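PDB 3FLK: tartrate dehydrogenase/decarboxylase from Pseudomonas putida, which oxidises tartrate to oxaloglycolate with NAD, converts meso-tartrate to D-glycerate and oxidatively decarboxylates D-malate to pyruvate, using magnesium or manganese. Local coordinates for residues V78-K83 and S286-F291; A9-D14 and E45-D50; G292-N297 and S348-G353. The protein carries 1 engineered substitution. All blocks are in the same frame, centred on the assembly; numbering follows the deposited sequence.

Contact 1 (V78-K83 and S286-F291); sequences VGWPDK and SAPDIF. Engineered in segment 78-83: Gly79 (natural residue Asp). With NAI (1,4-dihydronicotinamide adenine dinucleotide), chain F.
The backbones of Val78 and Ser286 come close, with CA atoms 5.8 Å apart, where two irregular loops run side by side along the bound NADH: residues 78-83 follow strand 72-77, and residues 286-291 come after strand 278-282. A single hydrogen bond joins them directly: Ser286 OG donates to Gly79 O at 2.6 Å, coming from above the carbonyl plane, 35° out of it. The serine hydroxyl reaches this oxygen because it stands between its own backbone N and carbonyl carbon (chi1 59°). Gly79 is an engineered residue, aspartate in nature; its CA lies 3.4 Å from O3D of the nicotinamide ribose. Farther along the loops the contact is apolar. The benzene half of the Trp80 indole lies against Pro288, whose CB sits over one face in a CH-pi contact, 4.1 Å from the centroid of that ring. Phe291 meets the neighbouring atom of the same ring obliquely, its CD2 3.6 Å from Trp80 CH2, with the two ring planes at 85°. Pro81 and Pro288 meet more loosely nearer the ribose. Both loops bind the dinucleotide through backbone amides: Val78 N holds the carboxamide oxygen O7N at 2.9 Å, Ser286 N the ribose oxygen O4D, and Ala287 N the phosphate oxygen O2A at 2.8 Å. On the adenosine side Ile290 packs against the ribose hydroxyl O2B and the adenine. The chemistry thus divides the contact into a polar edge, where main-chain N-H groups read carboxamide, sugar and phosphate, and an aromatic-proline patch that joins the two loops by apolar packing and whose prolines also border the ribose.

Contact 2 (A9-D14 and E45-D50); sequences AAIPGD and EWASCD
Gly13 and Ser48, with CA atoms 4.6 Å apart, bring the C-terminal end of strand 6-13 against the N-terminus of helix 49-55, in the part of the isocitrate/isopropylmalate dehydrogenase fold where strands 39-43 and 6-13 run parallel at one side of the large mixed sheet. The tight part is at Asp14. Its OD1 accepts from Cys49 N at 2.8 Å in a nearly straight bond (167°), using the syn lone pair, while OD2 is taken by Gly79 N of the neighbouring loop. The carboxylate is therefore gripped by two backbone amides, and lying at the start of a helix it probably gains further stabilisation of its negative charge from the helix dipole. Ser48 CA and CB pack against Asp14 OD1, each 3.4 Å away. As the N-cap, Ser48 OG takes a weak hydrogen bond from Tyr51 N and donates to Glu45 O at 2.9 Å, in the carbonyl plane, tying the turn before the helix together. Ile11 supplies the apolar half: CG2 rests 3.8 Å from Ala47 CB and close to the carbonyl oxygen of Trp46, while CD1 approaches the Trp46 indole more distantly. Ala47 O is buried here without a polar partner in the model, apart from a CA-H...O approach by Gly13. The fit is looser at the exposed Glu45, which makes no close contact with 9-14 although its carboxylate end curls back that way. One water accepts from Gly13 N and lies within bonding distance of Trp46 O; a second lies near Gly13 O. A third bridges the Asp14 carboxylate and the Asp50 backbone, accepting from Asp50 N at 3.0 Å and donating to Asp14 OD1 at 2.6 Å.

Contact 3 (G292-N297 and S348-G353); sequences GKNIAN and STQQVG. With NAI (1,4-dihydronicotinamide adenine dinucleotide), chain F.
Thr349 and Asn294 join through the main chain: Thr349 N, in the first turn of helix 349-361, donates to Asn294 O at 3.0 Å in a straight bond (170°). The Thr349 hydroxyl adds a second tie, donating to Ala296 O at 2.7 Å on an in-plane lone pair; the side-chain torsion sets OG1 beside its own backbone N (chi1 -55°), which places it at the Ala296 carbonyl. At the more open end, Gln350 NE2 donates to Asn294 OD1 at 2.7 Å. The two amide planes are turned 78° apart: the acceptor lies near the plane of the glutamine amide, but the nitrogen stands above that of the asparagine. A bend at chi2 folds the Gln350 chain back toward its partner. Behind this shell, Ser348 and Gln351 form a capping box, Gln351 N giving to Ser348 OG and Ser348 N to Gln351 OE1. Glu19 and Val20 of helix 17-35 touch Ala296. Beyond Ala296 the loop reaches the cofactor, where Asn297 N donates to adenine N1A at 2.9 Å and Asn297 O accepts from N6A. The helix start thus binds the carbonyls of Asn294 and Ala296, probably helping to set the loop just before a backbone pair that recognises adenine by its acceptor N1A and amino group together.

Along the chain, contact 2 closes before contact 1 opens, and contact 1 closes before contact 3 begins; all three belong to the one isocitrate/isopropylmalate dehydrogenase fold. The loop between strand 278-282 and helix 299-313 gives 286-291 to contact 1 and then 292-297 to contact 3, so it follows NADH from the nicotinamide ribose to adenine. Centres of contacts 1 and 2 are about 13 Å apart, and the Asp14 carboxylate bridges them. Contacts 1 and 3, with centres about 16 Å apart, meet where Ile290 packs on Ile295 and Ala296. Contacts 2 and 3 do not touch. Contact 1 thus links the sheet-edge region to the adenine end of the cofactor site.

Contact 1 (V78-K83 and S286-F291)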
loop_
_atom_site.group_PDB
_atom_site.type_symbol
_atom_site.label_atom_id
_atom_site.label_comp_id
_atom_site.label_asym_id
_atom_site.label_seq_id
_atom_site.Cartn_x
_atom_site.Cartn_y
_atom_site.Cartn_z
ATOM N N VAL A 78 -10.418 7.356 -17.107
ATOM C CA VAL A 78 -11.774 7.778 -16.774
ATOM C C VAL A 78 -11.866 8.373 -15.368
ATOM O O VAL A 78 -11.299 7.838 -14.409
ATOM C CB VAL A 78 -12.801 6.624 -16.973
ATOM C CG1 VAL A 78 -12.605 5.508 -15.939
ATOM C CG2 VAL A 78 -14.224 7.158 -16.936
ATOM N N GLY A 79 -12.576 9.490 -15.259
ATOM C CA GLY A 79 -12.821 10.113 -13.969
ATOM C C GLY A 79 -12.733 11.620 -14.033
ATOM O O GLY A 79 -11.798 12.176 -14.607
ATOM N N TRP A 80 -13.728 12.276 -13.448
ATOM C CA TRP A 80 -13.733 13.722 -13.295
ATOM C C TRP A 80 -14.563 14.047 -12.058
ATOM O O TRP A 80 -15.748 14.372 -12.176
ATOM C CB TRP A 80 -14.290 14.413 -14.547
ATOM C CG TRP A 80 -13.871 15.846 -14.645
ATOM C CD1 TRP A 80 -14.615 16.944 -14.319
ATOM C CD2 TRP A 80 -12.594 16.338 -15.070
ATOM N NE1 TRP A 80 -13.884 18.091 -14.522
ATOM C CE2 TRP A 80 -12.640 17.748 -14.984
ATOM C CE3 TRP A 80 -11.415 15.725 -15.517
ATOM C CZ2 TRP A 80 -11.552 18.558 -15.333
ATOM C CZ3 TRP A 80 -10.331 16.531 -15.863
ATOM C CH2 TRP A 80 -10.411 17.932 -15.770
ATOM N N PRO A 81 -13.944 13.935 -10.862
ATOM C CA PRO A 81 -14.662 14.044 -9.585
ATOM C C PRO A 81 -15.376 15.379 -9.348
ATOM O O PRO A 81 -16.312 15.430 -8.546
ATOM C CB PRO A 81 -13.568 13.810 -8.534
ATOM C CG PRO A 81 -12.288 14.077 -9.233
ATOM C CD PRO A 81 -12.506 13.682 -10.657
ATOM N N ASP A 82 -14.948 16.436 -10.038
ATOM C CA ASP A 82 -15.634 17.736 -9.976
ATOM C C ASP A 82 -17.083 17.647 -10.464
ATOM O O ASP A 82 -17.942 18.405 -10.010
ATOM C CB ASP A 82 -14.872 18.798 -10.785
ATOM C CG ASP A 82 -15.543 20.172 -10.745
ATOM O OD1 ASP A 82 -15.643 20.762 -9.646
ATOM O OD2 ASP A 82 -15.965 20.665 -11.816
ATOM N N LYS A 83 -17.347 16.721 -11.382
ATOM C CA LYS A 83 -18.664 16.610 -12.007
ATOM C C LYS A 83 -19.373 15.282 -11.744
ATOM O O LYS A 83 -20.604 15.237 -11.684
ATOM C CB LYS A 83 -18.561 16.863 -13.518
ATOM C CG LYS A 83 -18.220 18.309 -13.893
ATOM C CD LYS A 83 -19.419 19.238 -13.710
ATOM C CE LYS A 83 -19.004 20.703 -13.718
ATOM N NZ LYS A 83 -18.546 21.162 -15.064
ATOM N N SER A 286 -6.959 10.091 -14.841
ATOM C CA SER A 286 -7.272 11.240 -15.698
ATOM C C SER A 286 -6.519 12.525 -15.329
ATOM O O SER A 286 -6.579 13.509 -16.070
ATOM C CB SER A 286 -8.780 11.490 -15.713
ATOM O OG SER A 286 -9.262 11.746 -14.407
ATOM N N ALA A 287 -5.821 12.505 -14.192
ATOM C CA ALA A 287 -5.012 13.635 -13.708
ATOM C C ALA A 287 -5.637 15.029 -13.942
ATOM O O ALA A 287 -5.091 15.837 -14.699
ATOM C CB ALA A 287 -3.599 13.566 -14.295
ATOM N N PRO A 288 -6.778 15.314 -13.279
ATOM C CA PRO A 288 -7.495 16.579 -13.479
ATOM C C PRO A 288 -6.674 17.826 -13.147
ATOM O O PRO A 288 -6.893 18.877 -13.747
ATOM C CB PRO A 288 -8.685 16.468 -12.516
ATOM C CG PRO A 288 -8.857 15.016 -12.281
ATOM C CD PRO A 288 -7.468 14.456 -12.297
ATOM N N ASP A 289 -5.730 17.709 -12.216
ATOM C CA ASP A 289 -4.955 18.869 -11.776
ATOM C C ASP A 289 -3.832 19.283 -12.749
ATOM O O ASP A 289 -3.209 20.327 -12.555
ATOM C CB ASP A 289 -4.421 18.656 -10.354
ATOM C CG ASP A 289 -4.340 19.952 -9.555
ATOM O OD1 ASP A 289 -5.245 20.199 -8.718
ATOM O OD2 ASP A 289 -3.379 20.727 -9.765
ATOM N N ILE A 290 -3.579 18.478 -13.784
ATOM C CA ILE A 290 -2.639 18.869 -14.856
ATOM C C ILE A 290 -3.264 18.877 -16.260
ATOM O O ILE A 290 -2.604 19.255 -17.234
ATOM C CB ILE A 290 -1.321 18.021 -14.877
ATOM C CG1 ILE A 290 -1.616 16.530 -15.092
ATOM C CG2 ILE A 290 -0.488 18.270 -13.613
ATOM C CD1 ILE A 290 -0.443 15.736 -15.655
ATOM N N PHE A 291 -4.526 18.460 -16.365
ATOM C CA PHE A 291 -5.226 18.490 -17.648
ATOM C C PHE A 291 -5.318 19.921 -18.166
ATOM O O PHE A 291 -5.669 20.838 -17.422
ATOM C CB PHE A 291 -6.626 17.872 -17.546
ATOM C CG PHE A 291 -7.449 18.020 -18.800
ATOM C CD1 PHE A 291 -7.046 17.422 -19.990
ATOM C CD2 PHE A 291 -8.624 18.763 -18.792
ATOM C CE1 PHE A 291 -7.805 17.558 -21.152
ATOM C CE2 PHE A 291 -9.389 18.905 -19.948
ATOM C CZ PHE A 291 -8.978 18.301 -21.130
HETATM P PA NAI F . -4.006 10.072 -11.271
HETATM O O1A NAI F . -3.180 8.942 -11.757
HETATM O O2A NAI F . -4.898 10.600 -12.319
HETATM O O5B NAI F . -3.042 11.246 -10.766
HETATM C C5B NAI F . -2.204 11.114 -9.639
HETATM C C4B NAI F . -1.050 12.107 -9.725
HETATM O O4B NAI F . -0.128 11.685 -10.712
HETATM C C3B NAI F . -1.519 13.502 -10.112
HETATM O O3B NAI F . -0.796 14.441 -9.353
HETATM C C2B NAI F . -1.168 13.609 -11.583
HETATM O O2B NAI F . -0.839 14.926 -11.961
HETATM C C1B NAI F . 0.004 12.655 -11.739
HETATM N N9A NAI F . -0.003 12.011 -13.063
HETATM C C8A NAI F . -0.835 11.007 -13.490
HETATM N N7A NAI F . -0.509 10.703 -14.766
HETATM C C5A NAI F . 0.509 11.491 -15.159
HETATM C C6A NAI F . 1.214 11.591 -16.355
HETATM N N6A NAI F . 0.920 10.797 -17.380
HETATM N N1A NAI F . 2.232 12.518 -16.461
HETATM C C2A NAI F . 2.549 13.338 -15.399
HETATM N N3A NAI F . 1.844 13.224 -14.216
HETATM C C4A NAI F . 0.839 12.322 -14.098
HETATM O O3 NAI F . -4.813 9.535 -9.975
HETATM P PN NAI F . -5.773 10.366 -8.979
HETATM O O1N NAI F . -5.377 11.790 -8.922
HETATM O O2N NAI F . -5.794 9.604 -7.709
HETATM O O5D NAI F . -7.216 10.233 -9.662
HETATM C C5D NAI F . -7.682 11.152 -10.629
HETATM C C4D NAI F . -8.897 10.575 -11.354
HETATM O O4D NAI F . -8.501 9.498 -12.181
HETATM C C3D NAI F . -9.962 10.023 -10.415
HETATM O O3D NAI F . -11.216 10.354 -10.961
HETATM C C2D NAI F . -9.761 8.518 -10.462
HETATM O O2D NAI F . -10.954 7.808 -10.228
HETATM C C1D NAI F . -9.254 8.331 -11.885
HETATM N N1N NAI F . -8.424 7.133 -12.118
HETATM C C2N NAI F . -8.746 6.351 -13.193
HETATM C C3N NAI F . -7.997 5.220 -13.495
HETATM C C7N NAI F . -8.203 4.543 -14.821
HETATM O O7N NAI F . -9.079 5.116 -15.767
HETATM N N7N NAI F . -7.556 3.408 -15.081
HETATM C C4N NAI F . -6.908 4.891 -12.688
HETATM C C5N NAI F . -6.581 5.695 -11.596
HETATM C C6N NAI F . -7.350 6.825 -11.318
#

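Contact 2 (A9-D14 and E45-D50)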
loop_
_atom_site.group_PDB
_atom_site.type_symbol
_atom_site.label_atom_id
_atom_site.label_comp_id
_atom_site.label_asym_id
_atom_site.label_seq_id
_atom_site.Cartn_x
_atom_site.Cartn_y
_atom_site.Cartn_z
ATOM N N ALA A 9 -10.357 -0.159 -31.073
ATOM C CA ALA A 9 -11.283 0.784 -30.464
ATOM C C ALA A 9 -10.511 1.731 -29.548
ATOM O O ALA A 9 -10.035 1.330 -28.483
ATOM C CB ALA A 9 -12.369 0.047 -29.698
ATOM N N ALA A 10 -10.370 2.981 -29.986
ATOM C CA ALA A 10 -9.668 4.008 -29.222
ATOM C C ALA A 10 -10.663 4.811 -28.392
ATOM O O ALA A 10 -11.598 5.413 -28.931
ATOM C CB ALA A 10 -8.874 4.920 -30.153
ATOM N N ILE A 11 -10.470 4.795 -27.076
ATOM C CA ILE A 11 -11.383 5.452 -26.145
ATOM C C ILE A 11 -10.571 6.322 -25.184
ATOM O O ILE A 11 -10.054 5.824 -24.182
ATOM C CB ILE A 11 -12.250 4.424 -25.351
ATOM C CG1 ILE A 11 -12.911 3.412 -26.299
ATOM C CG2 ILE A 11 -13.301 5.146 -24.494
ATOM C CD1 ILE A 11 -13.678 2.290 -25.599
ATOM N N PRO A 12 -10.437 7.627 -25.500
ATOM C CA PRO A 12 -9.624 8.526 -24.673
ATOM C C PRO A 12 -10.157 8.723 -23.247
ATOM O O PRO A 12 -9.368 8.777 -22.302
ATOM C CB PRO A 12 -9.640 9.849 -25.454
ATOM C CG PRO A 12 -10.819 9.770 -26.348
ATOM C CD PRO A 12 -11.030 8.318 -26.661
ATOM N N GLY A 13 -11.475 8.826 -23.102
ATOM C CA GLY A 13 -12.094 9.039 -21.796
ATOM C C GLY A 13 -12.019 10.481 -21.327
ATOM O O GLY A 13 -12.381 11.398 -22.069
ATOM N N ASP A 14 -11.534 10.671 -20.100
ATOM C CA ASP A 14 -11.501 11.977 -19.438
ATOM C C ASP A 14 -10.089 12.531 -19.287
ATOM O O ASP A 14 -9.105 11.788 -19.370
ATOM C CB ASP A 14 -12.124 11.883 -18.037
ATOM C CG ASP A 14 -13.597 11.520 -18.065
ATOM O OD1 ASP A 14 -14.348 12.097 -18.877
ATOM O OD2 ASP A 14 -14.010 10.665 -17.253
ATOM N N GLU A 45 -16.437 8.475 -28.176
ATOM C CA GLU A 45 -16.528 9.630 -27.283
ATOM C C GLU A 45 -17.124 9.277 -25.922
ATOM O O GLU A 45 -17.051 10.072 -24.982
ATOM C CB GLU A 45 -17.347 10.754 -27.934
ATOM C CG GLU A 45 -16.857 11.187 -29.317
ATOM C CD GLU A 45 -15.462 11.789 -29.295
ATOM O OE1 GLU A 45 -15.269 12.830 -28.631
ATOM O OE2 GLU A 45 -14.560 11.225 -29.953
ATOM N N TRP A 46 -17.716 8.090 -25.818
ATOM C CA TRP A 46 -18.296 7.649 -24.551
ATOM C C TRP A 46 -17.259 7.062 -23.591
ATOM O O TRP A 46 -16.053 7.162 -23.841
ATOM C CB TRP A 46 -19.512 6.731 -24.749
ATOM C CG TRP A 46 -19.461 5.789 -25.917
ATOM C CD1 TRP A 46 -19.916 6.026 -27.181
ATOM C CD2 TRP A 46 -18.977 4.441 -25.912
ATOM N NE1 TRP A 46 -19.728 4.918 -27.970
ATOM C CE2 TRP A 46 -19.155 3.929 -27.215
ATOM C CE3 TRP A 46 -18.404 3.618 -24.933
ATOM C CZ2 TRP A 46 -18.780 2.629 -27.567
ATOM C CZ3 TRP A 46 -18.028 2.327 -25.283
ATOM C CH2 TRP A 46 -18.218 1.847 -26.593
ATOM N N ALA A 47 -17.731 6.454 -22.501
ATOM C CA ALA A 47 -16.876 6.084 -21.367
ATOM C C ALA A 47 -16.119 7.323 -20.873
ATOM O O ALA A 47 -14.905 7.296 -20.636
ATOM C CB ALA A 47 -15.922 4.938 -21.731
ATOM N N SER A 48 -16.871 8.415 -20.746
ATOM C CA SER A 48 -16.358 9.704 -20.306
ATOM C C SER A 48 -17.434 10.413 -19.496
ATOM O O SER A 48 -18.628 10.112 -19.630
ATOM C CB SER A 48 -15.955 10.562 -21.508
ATOM O OG SER A 48 -17.093 10.992 -22.242
ATOM N N CYS A 49 -17.011 11.350 -18.656
ATOM C CA CYS A 49 -17.935 12.088 -17.803
ATOM C C CYS A 49 -18.767 13.115 -18.574
ATOM O O CYS A 49 -19.865 13.467 -18.144
ATOM C CB CYS A 49 -17.190 12.720 -16.626
ATOM S SG CYS A 49 -16.571 11.480 -15.449
ATOM N N ASP A 50 -18.252 13.577 -19.714
ATOM C CA ASP A 50 -19.019 14.440 -20.620
ATOM C C ASP A 50 -20.230 13.702 -21.195
ATOM O O ASP A 50 -21.323 14.264 -21.289
ATOM C CB ASP A 50 -18.136 14.981 -21.750
ATOM C CG ASP A 50 -17.452 16.295 -21.389
ATOM O OD1 ASP A 50 -17.618 16.786 -20.249
ATOM O OD2 ASP A 50 -16.743 16.843 -22.260
HETATM O O HOH W 1 -13.980 8.537 -24.875
HETATM O O HOH W 2 -13.796 11.244 -24.476
HETATM O O HOH W 3 -15.324 14.194 -20.051
#

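Contact 3 (G292-N297 and S348-G353)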
loop_
_atom_site.group_PDB
_atom_site.type_symbol
_atom_site.label_atom_id
_atom_site.label_comp_id
_atom_site.label_asym_id
_atom_site.label_seq_id
_atom_site.Cartn_x
_atom_site.Cartn_y
_atom_site.Cartn_z
ATOM N N GLY A 292 -4.982 20.105 -19.437
ATOM C CA GLY A 292 -5.060 21.424 -20.061
ATOM C C GLY A 292 -3.727 22.111 -20.290
ATOM O O GLY A 292 -3.639 23.022 -21.114
ATOM N N LYS A 293 -2.686 21.703 -19.569
ATOM C CA LYS A 293 -1.367 22.308 -19.787
ATOM C C LYS A 293 -0.412 21.472 -20.628
ATOM O O LYS A 293 0.761 21.820 -20.763
ATOM C CB LYS A 293 -0.693 22.771 -18.486
ATOM C CG LYS A 293 -0.802 21.857 -17.294
ATOM C CD LYS A 293 -1.728 22.467 -16.260
ATOM C CE LYS A 293 -1.097 22.432 -14.882
ATOM N NZ LYS A 293 -1.804 23.352 -13.941
ATOM N N ASN A 294 -0.923 20.383 -21.199
ATOM C CA ASN A 294 -0.139 19.488 -22.055
ATOM C C ASN A 294 1.285 19.234 -21.546
ATOM O O ASN A 294 2.268 19.440 -22.268
ATOM C CB ASN A 294 -0.130 19.994 -23.502
ATOM C CG ASN A 294 -1.500 19.926 -24.154
ATOM O OD1 ASN A 294 -2.006 18.843 -24.462
ATOM N ND2 ASN A 294 -2.104 21.086 -24.378
ATOM N N ILE A 295 1.378 18.807 -20.290
ATOM C CA ILE A 295 2.650 18.387 -19.695
ATOM C C ILE A 295 2.580 16.929 -19.240
ATOM O O ILE A 295 3.557 16.387 -18.725
ATOM C CB ILE A 295 3.080 19.285 -18.509
ATOM C CG1 ILE A 295 1.975 19.349 -17.445
ATOM C CG2 ILE A 295 3.506 20.677 -19.010
ATOM C CD1 ILE A 295 2.448 19.824 -16.089
ATOM N N ALA A 296 1.417 16.308 -19.435
ATOM C CA ALA A 296 1.226 14.890 -19.140
ATOM C C ALA A 296 2.228 14.026 -19.904
ATOM O O ALA A 296 2.427 14.207 -21.105
ATOM C CB ALA A 296 -0.204 14.464 -19.462
ATOM N N ASN A 297 2.869 13.109 -19.188
ATOM C CA ASN A 297 3.786 12.134 -19.774
ATOM C C ASN A 297 3.003 11.134 -20.629
ATOM O O ASN A 297 2.114 10.448 -20.116
ATOM C CB ASN A 297 4.547 11.405 -18.653
ATOM C CG ASN A 297 5.785 10.674 -19.146
ATOM O OD1 ASN A 297 5.896 10.331 -20.319
ATOM N ND2 ASN A 297 6.727 10.438 -18.239
ATOM N N SER A 348 6.801 19.280 -23.865
ATOM C CA SER A 348 5.364 19.094 -23.712
ATOM C C SER A 348 4.970 17.671 -24.102
ATOM O O SER A 348 5.763 16.943 -24.696
ATOM C CB SER A 348 4.606 20.088 -24.592
ATOM O OG SER A 348 4.684 19.708 -25.957
ATOM N N THR A 349 3.737 17.294 -23.773
ATOM C CA THR A 349 3.170 16.000 -24.148
ATOM C C THR A 349 3.389 15.703 -25.636
ATOM O O THR A 349 3.898 14.636 -25.996
ATOM C CB THR A 349 1.653 15.960 -23.843
ATOM O OG1 THR A 349 1.433 16.278 -22.464
ATOM C CG2 THR A 349 1.061 14.586 -24.149
ATOM N N GLN A 350 3.014 16.663 -26.481
ATOM C CA GLN A 350 3.066 16.504 -27.934
ATOM C C GLN A 350 4.497 16.408 -28.450
ATOM O O GLN A 350 4.767 15.668 -29.394
ATOM C CB GLN A 350 2.322 17.651 -28.633
ATOM C CG GLN A 350 0.799 17.667 -28.406
ATOM C CD GLN A 350 0.400 18.108 -27.005
ATOM O OE1 GLN A 350 1.144 18.824 -26.320
ATOM N NE2 GLN A 350 -0.784 17.682 -26.569
ATOM N N GLN A 351 5.408 17.149 -27.822
ATOM C CA GLN A 351 6.827 17.116 -28.194
ATOM C C GLN A 351 7.480 15.769 -27.882
ATOM O O GLN A 351 8.323 15.300 -28.643
ATOM C CB GLN A 351 7.597 18.256 -27.522
ATOM C CG GLN A 351 7.336 19.633 -28.136
ATOM C CD GLN A 351 8.006 20.765 -27.368
ATOM O OE1 GLN A 351 8.125 20.719 -26.145
ATOM N NE2 GLN A 351 8.435 21.797 -28.091
ATOM N N VAL A 352 7.094 15.152 -26.767
ATOM C CA VAL A 352 7.601 13.818 -26.418
ATOM C C VAL A 352 7.070 12.768 -27.399
ATOM O O VAL A 352 7.828 11.919 -27.881
ATOM C CB VAL A 352 7.279 13.432 -24.949
ATOM C CG1 VAL A 352 7.761 12.012 -24.638
ATOM C CG2 VAL A 352 7.926 14.422 -23.988
ATOM N N GLY A 353 5.775 12.841 -27.700
ATOM C CA GLY A 353 5.161 11.984 -28.716
ATOM C C GLY A 353 5.891 12.073 -30.046
ATOM O O GLY A 353 6.219 11.051 -30.654
HETATM P PA NAI F . -4.006 10.072 -11.271
HETATM O O1A NAI F . -3.180 8.942 -11.757
HETATM O O2A NAI F . -4.898 10.600 -12.319
HETATM O O5B NAI F . -3.042 11.246 -10.766
HETATM C C5B NAI F . -2.204 11.114 -9.639
HETATM C C4B NAI F . -1.050 12.107 -9.725
HETATM O O4B NAI F . -0.128 11.685 -10.712
HETATM C C3B NAI F . -1.519 13.502 -10.112
HETATM O O3B NAI F . -0.796 14.441 -9.353
HETATM C C2B NAI F . -1.168 13.609 -11.583
HETATM O O2B NAI F . -0.839 14.926 -11.961
HETATM C C1B NAI F . 0.004 12.655 -11.739
HETATM N N9A NAI F . -0.003 12.011 -13.063
HETATM C C8A NAI F . -0.835 11.007 -13.490
HETATM N N7A NAI F . -0.509 10.703 -14.766
HETATM C C5A NAI F . 0.509 11.491 -15.159
HETATM C C6A NAI F . 1.214 11.591 -16.355
HETATM N N6A NAI F . 0.920 10.797 -17.380
HETATM N N1A NAI F . 2.232 12.518 -16.461
HETATM C C2A NAI F . 2.549 13.338 -15.399
HETATM N N3A NAI F . 1.844 13.224 -14.216
HETATM C C4A NAI F . 0.839 12.322 -14.098
HETATM O O3 NAI F . -4.813 9.535 -9.975
HETATM P PN NAI F . -5.773 10.366 -8.979
HETATM O O1N NAI F . -5.377 11.790 -8.922
HETATM O O2N NAI F . -5.794 9.604 -7.709
HETATM O O5D NAI F . -7.216 10.233 -9.662
HETATM C C5D NAI F . -7.682 11.152 -10.629
HETATM C C4D NAI F . -8.897 10.575 -11.354
HETATM O O4D NAI F . -8.501 9.498 -12.181
HETATM C C3D NAI F . -9.962 10.023 -10.415
HETATM O O3D NAI F . -11.216 10.354 -10.961
HETATM C C2D NAI F . -9.761 8.518 -10.462
HETATM O O2D NAI F . -10.954 7.808 -10.228
HETATM C C1D NAI F . -9.254 8.331 -11.885
HETATM N N1N NAI F . -8.424 7.133 -12.118
HETATM C C2N NAI F . -8.746 6.351 -13.193
HETATM C C3N NAI F . -7.997 5.220 -13.495
HETATM C C7N NAI F . -8.203 4.543 -14.821
HETATM O O7N NAI F . -9.079 5.116 -15.767
HETATM N N7N NAI F . -7.556 3.408 -15.081
HETATM C C4N NAI F . -6.908 4.891 -12.688
HETATM C C5N NAI F . -6.581 5.695 -11.596
HETATM C C6N NAI F . -7.350 6.825 -11.318
#